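Local coordinates for antifreeze protein (Marinomonas primoryensis, PDB 5JUH) that serves as a giant adhesin joining its Antarctic bacterium to diatoms and ice, with a calcium-bound C-terminal RTX domain probably tied to type I secretion, at residues L126-A131 with V190-E195; A138-V143 with E195-N200; G156-K159 with D164-N167; F174-V179 with T184-K189. All blocks are in the same frame, centred on the assembly; numbering follows the deposited sequence. Where two conformers were deposited one is given.

Contact 1 of 4, residues L126-A131 with V190-E195; sequences LLTGIA and VIYNNE
Leu-127 meets one side of the Tyr-192 phenol, and so does Thr-128 in one of its two conformers. Both partners approach it at a slant, near the CD1-CE1 side. The closest pair is Leu-127 CB to Tyr-192 CE1, at 3.7 Å. One methyl of the same leucine, Leu-127 CD1, lies 3.9 Å from Tyr-192 CD1. Farther out along the ring, Thr-128 CG2 sits 4.0 Å from both Tyr-192 CE1 and Tyr-192 OH. This touch holds for that one conformer and is less certain.

Tyr-192 holds CG anti to its backbone N (chi1 179°), which carries the ring from the end of strand 187-192 toward helix 124-127. On one ring face, Asn-193 CG lies 3.9 Å above the plane, displaced toward the rim. The phenol oxygen is engaged by Pro-134, whose backbone O is hydrogen-bonded to Tyr-192 OH. The contact is therefore apolar along the ring, while its polar tip is tied to the loop beyond the helix. Leu-127 also packs on Phe-146 and Leu-147 of helix 140-150.

Tyr-192 and Glu-195 close a type I' beta turn with two backbone bonds. This is the tight turn of a two-residue beta hairpin. Here the hairpin end packs against the short helix that follows strand 120-122, consistent with a C-terminal cap on an RTX beta-roll.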
# COMPACT_ATOMS: atom_id res chain seq x y z
N LEU A 126 -0.38 1.82 9.57
CA LEU A 126 0.96 2.36 9.58
C LEU A 126 1.01 3.86 9.79
O LEU A 126 2.02 4.38 10.12
CB LEU A 126 1.63 2.03 8.20
CG LEU A 126 1.90 0.52 8.27
CD1 LEU A 126 1.04 -0.39 7.53
CD2 LEU A 126 3.33 0.27 8.12
N LEU A 127 -0.06 4.54 9.47
CA LEU A 127 -0.12 5.97 9.41
C LEU A 127 -0.73 6.62 10.66
O LEU A 127 -0.37 7.71 11.03
CB LEU A 127 -0.86 6.39 8.17
CG LEU A 127 -0.08 6.12 6.88
CD1 LEU A 127 -1.01 6.14 5.72
CD2 LEU A 127 1.08 7.15 6.70
N THR A 128 -1.65 5.90 11.27
CA THR A 128 -2.43 6.48 12.41
C THR A 128 -1.61 6.82 13.64
O THR A 128 -1.90 7.86 14.26
CB THR A 128 -3.63 5.61 12.80
OG1 THR A 128 -3.18 4.33 13.22
CG2 THR A 128 -4.56 5.43 11.64
N GLY A 129 -0.58 6.07 13.92
CA GLY A 129 0.26 6.38 15.08
C GLY A 129 1.33 7.43 14.86
O GLY A 129 2.16 7.71 15.79
N ILE A 130 1.39 8.04 13.64
CA ILE A 130 2.30 9.20 13.42
C ILE A 130 1.74 10.42 14.06
O ILE A 130 0.54 10.69 13.98
CB ILE A 130 2.44 9.43 11.92
CG1 ILE A 130 3.08 8.21 11.29
CG2 ILE A 130 3.19 10.71 11.66
CD1 ILE A 130 3.13 8.34 9.74
N ALA A 131 2.54 11.05 14.88
CA ALA A 131 2.11 12.21 15.61
C ALA A 131 1.47 13.21 14.62
O ALA A 131 1.98 13.46 13.53
CB ALA A 131 3.31 12.87 16.34
N VAL A 190 -3.72 4.33 -2.25
CA VAL A 190 -3.49 4.18 -0.83
C VAL A 190 -4.80 4.52 -0.13
O VAL A 190 -5.43 5.56 -0.44
CB VAL A 190 -2.41 5.12 -0.33
CG1 VAL A 190 -2.32 5.14 1.16
CG2 VAL A 190 -1.11 4.84 -1.00
N ILE A 191 -5.22 3.61 0.75
CA ILE A 191 -6.45 3.78 1.55
C ILE A 191 -6.05 4.20 2.99
O ILE A 191 -5.15 3.66 3.58
CB ILE A 191 -7.28 2.51 1.56
CG1 ILE A 191 -7.83 2.28 0.10
CG2 ILE A 191 -8.44 2.64 2.51
CD1 ILE A 191 -8.22 0.87 -0.12
N TYR A 192 -6.68 5.27 3.45
CA TYR A 192 -6.52 5.74 4.81
C TYR A 192 -7.95 6.04 5.32
O TYR A 192 -8.71 6.79 4.72
CB TYR A 192 -5.70 7.02 4.84
CG TYR A 192 -5.49 7.62 6.23
CD1 TYR A 192 -4.58 7.08 7.05
CD2 TYR A 192 -6.25 8.66 6.74
CE1 TYR A 192 -4.38 7.58 8.32
CE2 TYR A 192 -6.04 9.13 7.97
CZ TYR A 192 -5.11 8.58 8.76
OH TYR A 192 -4.84 9.12 10.06
N ASN A 193 -8.31 5.34 6.40
CA ASN A 193 -9.68 5.51 6.96
C ASN A 193 -10.79 5.33 5.90
O ASN A 193 -11.71 6.10 5.84
CB ASN A 193 -9.77 6.85 7.67
CG ASN A 193 -9.05 6.87 8.98
OD1 ASN A 193 -8.79 5.88 9.62
ND2 ASN A 193 -8.86 8.08 9.47
N ASN A 194 -10.71 4.22 5.14
CA ASN A 194 -11.72 3.85 4.19
C ASN A 194 -11.98 4.78 3.05
O ASN A 194 -12.99 4.69 2.40
CB ASN A 194 -13.05 3.45 4.85
CG ASN A 194 -12.83 2.52 6.00
OD1 ASN A 194 -13.08 2.84 7.13
ND2 ASN A 194 -12.37 1.39 5.70
N GLU A 195 -11.04 5.63 2.74
CA GLU A 195 -11.11 6.50 1.56
C GLU A 195 -9.75 6.36 0.82
O GLU A 195 -8.73 6.08 1.41
CB GLU A 195 -11.36 7.96 1.98
CG GLU A 195 -12.90 8.05 2.39
CD GLU A 195 -13.47 9.36 2.84
OE1 GLU A 195 -14.77 9.68 2.74
OE2 GLU A 195 -12.56 9.99 3.43

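Contact 2 of 4, residues A138-V143 with E195-N200; sequences ADVDAV and EEYSIN
Val-140 and Glu-195 bring the two backbones closest, with their CA atoms still 8.4 Å apart, where the first turn of helix 140-150 faces the start of strand 195-200. Side chains bridge the gap, chiefly that of Tyr-197.

Val-143 lies over one face of the Tyr-197 ring. Its CG1 is anti to the backbone N (chi1 175°), and this branch points at the ring. Val-143 CG1 is 3.7 Å from the Tyr-197 ring centroid, a CH-pi contact 29° off the ring normal. The methyl is shifted toward the hydroxyl end, only 3.3 Å from Tyr-197 CZ. Val-143 CB is equally near to Tyr-197 OH, so the packing is tight at this end of the ring. The two side chains run at about a right angle.

Val-140 meets another part of the same ring. Its carbonyl oxygen, Val-140 O, lies near the ring plane, 3.6 Å from Tyr-197 CE2. Its methyl Val-140 CG1 approaches Tyr-197 OH at 3.7 Å.

The helix start is fixed by its N-cap residue, Asp-139. Asp-139 OD1 accepts from Ala-142 N at 3.0 Å and, weakly, from Asp-141 N.

Beyond this patch, Tyr-197 continues along the helix to Thr-144 and Leu-147, and Ile-199 also packs on Leu-147. Val-143 reaches over to Tyr-192 of strand 187-192, the partner of 195-200. Helix 140-150 thus packs against both strands of the terminal hairpin.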
# COMPACT_ATOMS: atom_id res chain seq x y z
N ALA A 138 -10.79 15.38 9.44
CA ALA A 138 -9.99 15.81 8.29
C ALA A 138 -10.75 15.59 7.00
O ALA A 138 -11.45 14.56 6.79
CB ALA A 138 -8.69 15.01 8.26
N ASP A 139 -10.51 16.51 6.06
CA ASP A 139 -10.98 16.43 4.71
C ASP A 139 -9.99 15.72 3.79
O ASP A 139 -8.87 15.49 4.16
CB ASP A 139 -11.43 17.78 4.16
CG ASP A 139 -10.36 18.76 4.10
OD1 ASP A 139 -9.32 18.49 3.43
OD2 ASP A 139 -10.44 19.88 4.72
N VAL A 140 -10.35 15.52 2.52
CA VAL A 140 -9.51 14.72 1.63
C VAL A 140 -8.28 15.55 1.23
O VAL A 140 -7.29 14.93 0.80
CB VAL A 140 -10.25 14.20 0.40
CG1 VAL A 140 -11.41 13.26 0.78
CG2 VAL A 140 -10.73 15.34 -0.48
N ASP A 141 -8.26 16.91 1.32
CA ASP A 141 -7.02 17.63 1.00
C ASP A 141 -6.04 17.53 2.11
O ASP A 141 -4.84 17.27 1.88
CB ASP A 141 -7.33 19.06 0.69
CG ASP A 141 -6.15 19.74 0.22
OD1 ASP A 141 -5.53 19.18 -0.73
OD2 ASP A 141 -5.69 20.72 0.80
N ALA A 142 -6.46 17.58 3.34
CA ALA A 142 -5.56 17.36 4.48
C ALA A 142 -5.01 15.99 4.50
O ALA A 142 -3.80 15.81 4.76
CB ALA A 142 -6.27 17.68 5.82
N VAL A 143 -5.82 15.00 4.14
CA VAL A 143 -5.34 13.62 4.12
C VAL A 143 -4.32 13.46 3.01
O VAL A 143 -3.22 12.87 3.14
CB VAL A 143 -6.50 12.61 4.00
CG1 VAL A 143 -5.85 11.20 3.87
CG2 VAL A 143 -7.29 12.66 5.28
N GLU A 195 -11.04 5.63 2.74
CA GLU A 195 -11.11 6.50 1.56
C GLU A 195 -9.75 6.36 0.82
O GLU A 195 -8.73 6.08 1.41
CB GLU A 195 -11.36 7.96 1.98
CG GLU A 195 -12.90 8.05 2.39
CD GLU A 195 -13.47 9.36 2.84
OE1 GLU A 195 -14.77 9.68 2.74
OE2 GLU A 195 -12.56 9.99 3.43
N GLU A 196 -9.83 6.52 -0.50
CA GLU A 196 -8.71 6.18 -1.37
C GLU A 196 -8.08 7.44 -1.99
O GLU A 196 -8.77 8.38 -2.44
CB GLU A 196 -9.21 5.21 -2.42
CG GLU A 196 -8.04 4.64 -3.22
CD GLU A 196 -8.49 3.46 -4.03
OE1 GLU A 196 -9.10 3.57 -5.09
OE2 GLU A 196 -8.18 2.34 -3.52
N TYR A 197 -6.76 7.35 -2.11
CA TYR A 197 -5.91 8.40 -2.63
C TYR A 197 -4.86 7.91 -3.57
O TYR A 197 -4.47 6.79 -3.42
CB TYR A 197 -5.17 9.06 -1.42
CG TYR A 197 -6.15 9.60 -0.39
CD1 TYR A 197 -6.71 8.74 0.59
CD2 TYR A 197 -6.54 10.91 -0.38
CE1 TYR A 197 -7.61 9.19 1.50
CE2 TYR A 197 -7.43 11.39 0.54
CZ TYR A 197 -8.01 10.53 1.46
OH TYR A 197 -8.88 11.02 2.37
N SER A 198 -4.50 8.70 -4.61
CA SER A 198 -3.48 8.31 -5.56
C SER A 198 -2.19 9.04 -5.24
O SER A 198 -2.18 10.25 -5.27
CB SER A 198 -3.94 8.63 -6.99
OG SER A 198 -4.83 7.59 -7.35
N ILE A 199 -1.16 8.31 -4.88
CA ILE A 199 0.09 8.86 -4.44
C ILE A 199 1.15 8.54 -5.49
O ILE A 199 1.44 7.38 -5.79
CB ILE A 199 0.51 8.30 -3.04
CG1 ILE A 199 -0.61 8.55 -1.98
CG2 ILE A 199 1.83 8.93 -2.61
CD1 ILE A 199 -1.05 10.01 -1.82
N ASN A 200 1.78 9.60 -6.04
CA ASN A 200 2.75 9.42 -7.10
C ASN A 200 4.07 8.86 -6.61
O ASN A 200 4.52 9.18 -5.51
CB ASN A 200 3.03 10.69 -7.82
CG ASN A 200 1.93 11.08 -8.78
OD1 ASN A 200 1.94 10.69 -10.00
ND2 ASN A 200 1.06 11.88 -8.32

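Contact 3 of 4, residues G156-K159 with D164-N167; sequences GHVK and DVAN
Asp-164 OD1 receives two side-chain donors, His-157 ND1 and Lys-159 NZ, from opposite faces of the carboxylate plane. The histidine bond is 2.9 Å between His-157 ND1 and Asp-164 OD1, and nearly straight at 171°. It leaves the imidazole almost in the ring plane and meets the syn side of the oxygen. It also fixes the turn of the imidazole and sets ND1 as a donor.

The lysine forms a salt bridge, with Lys-159 NZ 3.1 Å from Asp-164 OD1. It comes from above the carboxylate plane. The chain runs alongside the aspartate and bends only at its last torsion (chi4 -83°), which turns the ammonium in toward the acid. A weaker bond joins Lys-159 NZ to Asp-164 OD2. Lys-159 NZ also donates to a water at 2.6 Å.

In the backbone, Val-165 N donates to Val-158 O at 3.0 Å. The return bond of a regular pair is replaced by water. Val-158 N donates to this water, which lies 2.8 Å from Asp-164 OD1 and 2.9 Å from Ala-166 O, both possible acceptors of its protons. Beside the backbone bond, Val-158 CB packs on Val-165 CG2 at 3.9 Å.

Lys-159 and Asp-164 form a non-hydrogen-bonded antiparallel pair. The contact is a beta hairpin of strands 157-160 and 163-168, the second interrupted here. Asn-167 bonds onward to strand 110-111, joining the hairpin to the parallel strands of the RTX domain.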
# COMPACT_ATOMS: atom_id res chain seq x y z
N GLY A 156 8.74 -0.66 -6.86
CA GLY A 156 8.84 -1.91 -6.04
C GLY A 156 8.90 -1.75 -4.56
O GLY A 156 9.08 -2.76 -3.85
N HIS A 157 8.74 -0.49 -4.11
CA HIS A 157 8.76 -0.24 -2.69
C HIS A 157 7.70 0.80 -2.31
O HIS A 157 7.47 1.79 -3.00
CB HIS A 157 10.12 0.31 -2.18
CG HIS A 157 11.22 -0.68 -2.30
ND1 HIS A 157 11.58 -1.49 -1.24
CD2 HIS A 157 11.94 -1.05 -3.36
CE1 HIS A 157 12.48 -2.34 -1.66
NE2 HIS A 157 12.70 -2.11 -2.94
N VAL A 158 7.19 0.60 -1.08
CA VAL A 158 6.35 1.62 -0.45
C VAL A 158 6.80 1.69 1.00
O VAL A 158 6.84 0.66 1.71
CB VAL A 158 4.83 1.22 -0.53
CG1 VAL A 158 3.95 2.24 0.17
CG2 VAL A 158 4.39 1.07 -1.98
N LYS A 159 7.13 2.88 1.45
CA LYS A 159 7.73 3.07 2.77
C LYS A 159 6.93 4.11 3.53
O LYS A 159 6.52 5.06 2.95
CB LYS A 159 9.20 3.49 2.66
CG LYS A 159 10.06 2.37 2.03
CD LYS A 159 11.46 2.90 1.96
CE LYS A 159 12.34 2.06 1.09
NZ LYS A 159 12.91 0.91 1.66
N ASP A 164 9.84 -0.23 4.95
CA ASP A 164 9.00 -0.94 4.05
C ASP A 164 7.68 -1.41 4.72
O ASP A 164 7.66 -1.90 5.85
CB ASP A 164 9.71 -2.16 3.45
CG ASP A 164 10.80 -1.75 2.50
OD1 ASP A 164 10.52 -1.04 1.45
OD2 ASP A 164 11.92 -2.15 2.67
N VAL A 165 6.60 -1.15 4.03
CA VAL A 165 5.29 -1.59 4.52
C VAL A 165 5.05 -3.07 4.28
O VAL A 165 4.15 -3.69 4.88
CB VAL A 165 4.15 -0.69 3.99
CG1 VAL A 165 4.37 0.80 4.23
CG2 VAL A 165 3.83 -0.98 2.53
N ALA A 166 5.74 -3.57 3.25
CA ALA A 166 5.57 -4.94 2.76
C ALA A 166 6.79 -5.24 1.89
O ALA A 166 7.38 -4.31 1.40
CB ALA A 166 4.29 -5.19 1.94
N ASN A 167 7.04 -6.52 1.62
CA ASN A 167 7.98 -6.87 0.56
C ASN A 167 7.17 -7.19 -0.67
O ASN A 167 6.25 -7.99 -0.60
CB ASN A 167 8.80 -8.08 1.01
CG ASN A 167 9.74 -7.70 2.14
OD1 ASN A 167 9.74 -8.34 3.22
ND2 ASN A 167 10.45 -6.72 1.95
O HOH W 1 8.26 -1.90 0.12
O HOH W 2 13.83 0.40 4.04

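Contact 4 of 4, residues F174-V179 with T184-K189; sequences FDSNGV and TADSIK. With CA (calcium ion), chain B.
Asp-186 turns its CG anti to its carbonyl carbon (chi1 -71°), and this aims the carboxylate at Ser-176, Asn-177 and a calcium ion. Asn-177 swings its amide in between its own N and carbonyl carbon (chi1 70°), facing the same ion. The result is a calcium loop with ligands at positions 1, 3, 5, 7 and 12, the spacing of an EF-hand loop. Here the chain leaves it as strand 187-192, not as a helix.

Asp-175 OD1 binds calcium at 2.2 Å and Asn-177 OD1 at 2.4 Å. Val-179 contributes its backbone O. Asp-186 is bidentate and closes the loop from its far end. Its carboxylate stands nearly perpendicular to that of Asp-175. A water and Gly-181 O bring the count to seven. The negative carboxylates gather closely, and the metal probably offsets their repulsion.

A second shell positions these ligands. Asn-177 N donates to Asp-186 OD1 at 3.1 Å, and Ser-176 N adds a weak bond to that oxygen. Asp-186 OD2 accepts from Thr-183 N. Val-179 N donates to Asn-177 OD1 in an Asx turn, from above the carbonyl plane. Away from the ion, Phe-174 CD2 packs on Ile-188 CG2 at 4.3 Å. The Phe-174 ring is also edge-to-face with Phe-168.

The serine hydroxyl ties the loop to the start of the strand: Ser-187 N donates to Ser-176 OG at 2.9 Å, with an angle of 169° at the hydrogen.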
# COMPACT_ATOMS: atom_id res chain seq x y z
N PHE A 174 4.62 -1.77 -10.76
CA PHE A 174 4.27 -0.45 -10.33
C PHE A 174 3.97 0.55 -11.48
O PHE A 174 3.82 1.72 -11.25
CB PHE A 174 5.36 0.10 -9.40
CG PHE A 174 5.28 -0.37 -7.94
CD1 PHE A 174 5.09 -1.66 -7.61
CD2 PHE A 174 5.37 0.49 -6.98
CE1 PHE A 174 4.99 -2.07 -6.32
CE2 PHE A 174 5.34 0.09 -5.64
CZ PHE A 174 5.13 -1.19 -5.33
N ASP A 175 3.76 0.05 -12.67
CA ASP A 175 3.36 0.87 -13.83
C ASP A 175 1.86 1.03 -13.83
O ASP A 175 1.11 0.21 -14.38
CB ASP A 175 3.81 0.16 -15.06
CG ASP A 175 3.47 1.00 -16.41
OD1 ASP A 175 3.17 2.25 -16.35
OD2 ASP A 175 3.49 0.28 -17.45
N SER A 176 1.39 2.10 -13.21
CA SER A 176 -0.09 2.30 -13.07
C SER A 176 -0.75 2.76 -14.34
O SER A 176 -1.90 2.49 -14.57
CB SER A 176 -0.38 3.25 -11.95
OG SER A 176 0.18 4.55 -12.14
N ASN A 177 -0.00 3.49 -15.15
CA ASN A 177 -0.56 4.17 -16.35
C ASN A 177 -0.36 3.42 -17.63
O ASN A 177 -0.89 3.81 -18.66
CB ASN A 177 -0.20 5.66 -16.39
CG ASN A 177 1.26 5.90 -16.64
OD1 ASN A 177 1.98 4.99 -16.98
ND2 ASN A 177 1.68 7.08 -16.51
N GLY A 178 0.40 2.34 -17.60
CA GLY A 178 0.63 1.46 -18.68
C GLY A 178 1.62 1.99 -19.74
O GLY A 178 1.67 1.46 -20.81
N VAL A 179 2.26 3.10 -19.48
CA VAL A 179 3.25 3.70 -20.37
C VAL A 179 4.54 4.05 -19.67
O VAL A 179 4.59 4.29 -18.50
CB VAL A 179 2.72 4.91 -21.13
CG1 VAL A 179 1.55 4.55 -22.04
CG2 VAL A 179 2.36 6.08 -20.27
N THR A 184 7.87 8.77 -12.22
CA THR A 184 7.13 9.65 -11.37
C THR A 184 5.70 9.99 -11.81
O THR A 184 4.96 10.54 -10.99
CB THR A 184 7.90 10.92 -11.04
OG1 THR A 184 8.11 11.63 -12.27
CG2 THR A 184 9.14 10.65 -10.37
N ALA A 185 5.34 9.65 -13.03
CA ALA A 185 3.97 9.88 -13.48
C ALA A 185 3.07 8.79 -12.97
O ALA A 185 1.88 8.96 -12.92
CB ALA A 185 3.90 9.87 -15.00
N ASP A 186 3.64 7.65 -12.59
CA ASP A 186 2.85 6.54 -12.01
C ASP A 186 2.50 6.84 -10.57
O ASP A 186 3.10 7.69 -9.86
CB ASP A 186 3.68 5.25 -12.11
CG ASP A 186 3.80 4.71 -13.59
OD1 ASP A 186 2.82 4.41 -14.23
OD2 ASP A 186 4.97 4.64 -14.04
N SER A 187 1.46 6.13 -10.13
CA SER A 187 1.02 6.28 -8.75
C SER A 187 0.44 4.99 -8.23
O SER A 187 0.14 4.04 -8.98
CB SER A 187 -0.06 7.40 -8.64
OG SER A 187 -1.18 7.04 -9.47
N ILE A 188 0.29 4.96 -6.91
CA ILE A 188 -0.39 3.82 -6.26
C ILE A 188 -1.61 4.32 -5.54
O ILE A 188 -1.63 5.50 -5.07
CB ILE A 188 0.51 3.02 -5.29
CG1 ILE A 188 0.92 3.79 -4.14
CG2 ILE A 188 1.61 2.31 -6.04
CD1 ILE A 188 1.29 2.89 -2.98
N LYS A 189 -2.57 3.44 -5.39
CA LYS A 189 -3.78 3.72 -4.64
C LYS A 189 -3.55 3.36 -3.13
O LYS A 189 -3.19 2.22 -2.84
CB LYS A 189 -4.93 2.97 -5.21
CG LYS A 189 -5.23 3.42 -6.63
CD LYS A 189 -6.52 2.89 -7.20
CE LYS A 189 -6.43 1.41 -7.41
NZ LYS A 189 -7.59 0.92 -8.30
CA CA B . 4.13 4.18 -16.26
O HOH W 3 4.88 6.51 -16.34

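How the contacts relate
Contacts 1, 2 and 4 all use the hairpin of strands 187-192 and 195-200. Contact 4 lies at the start of its first strand, and contact 1 lies at the turn, with centres 21 Å apart. Contacts 1 and 2 share Glu-195 and have centres 10 Å apart. Between them Tyr-192 CD2 packs on Val-143 CG1 at 3.9 Å. Contact 3 belongs to the other sheet and faces contact 4 through the core, where Val-158 CG2 meets Ile-188 CD1 at 3.7 Å. Contact 4 holds a calcium ion. The side chains of Tyr-192 and Val-165 are about 10 and 8 Å from bound calcium ions.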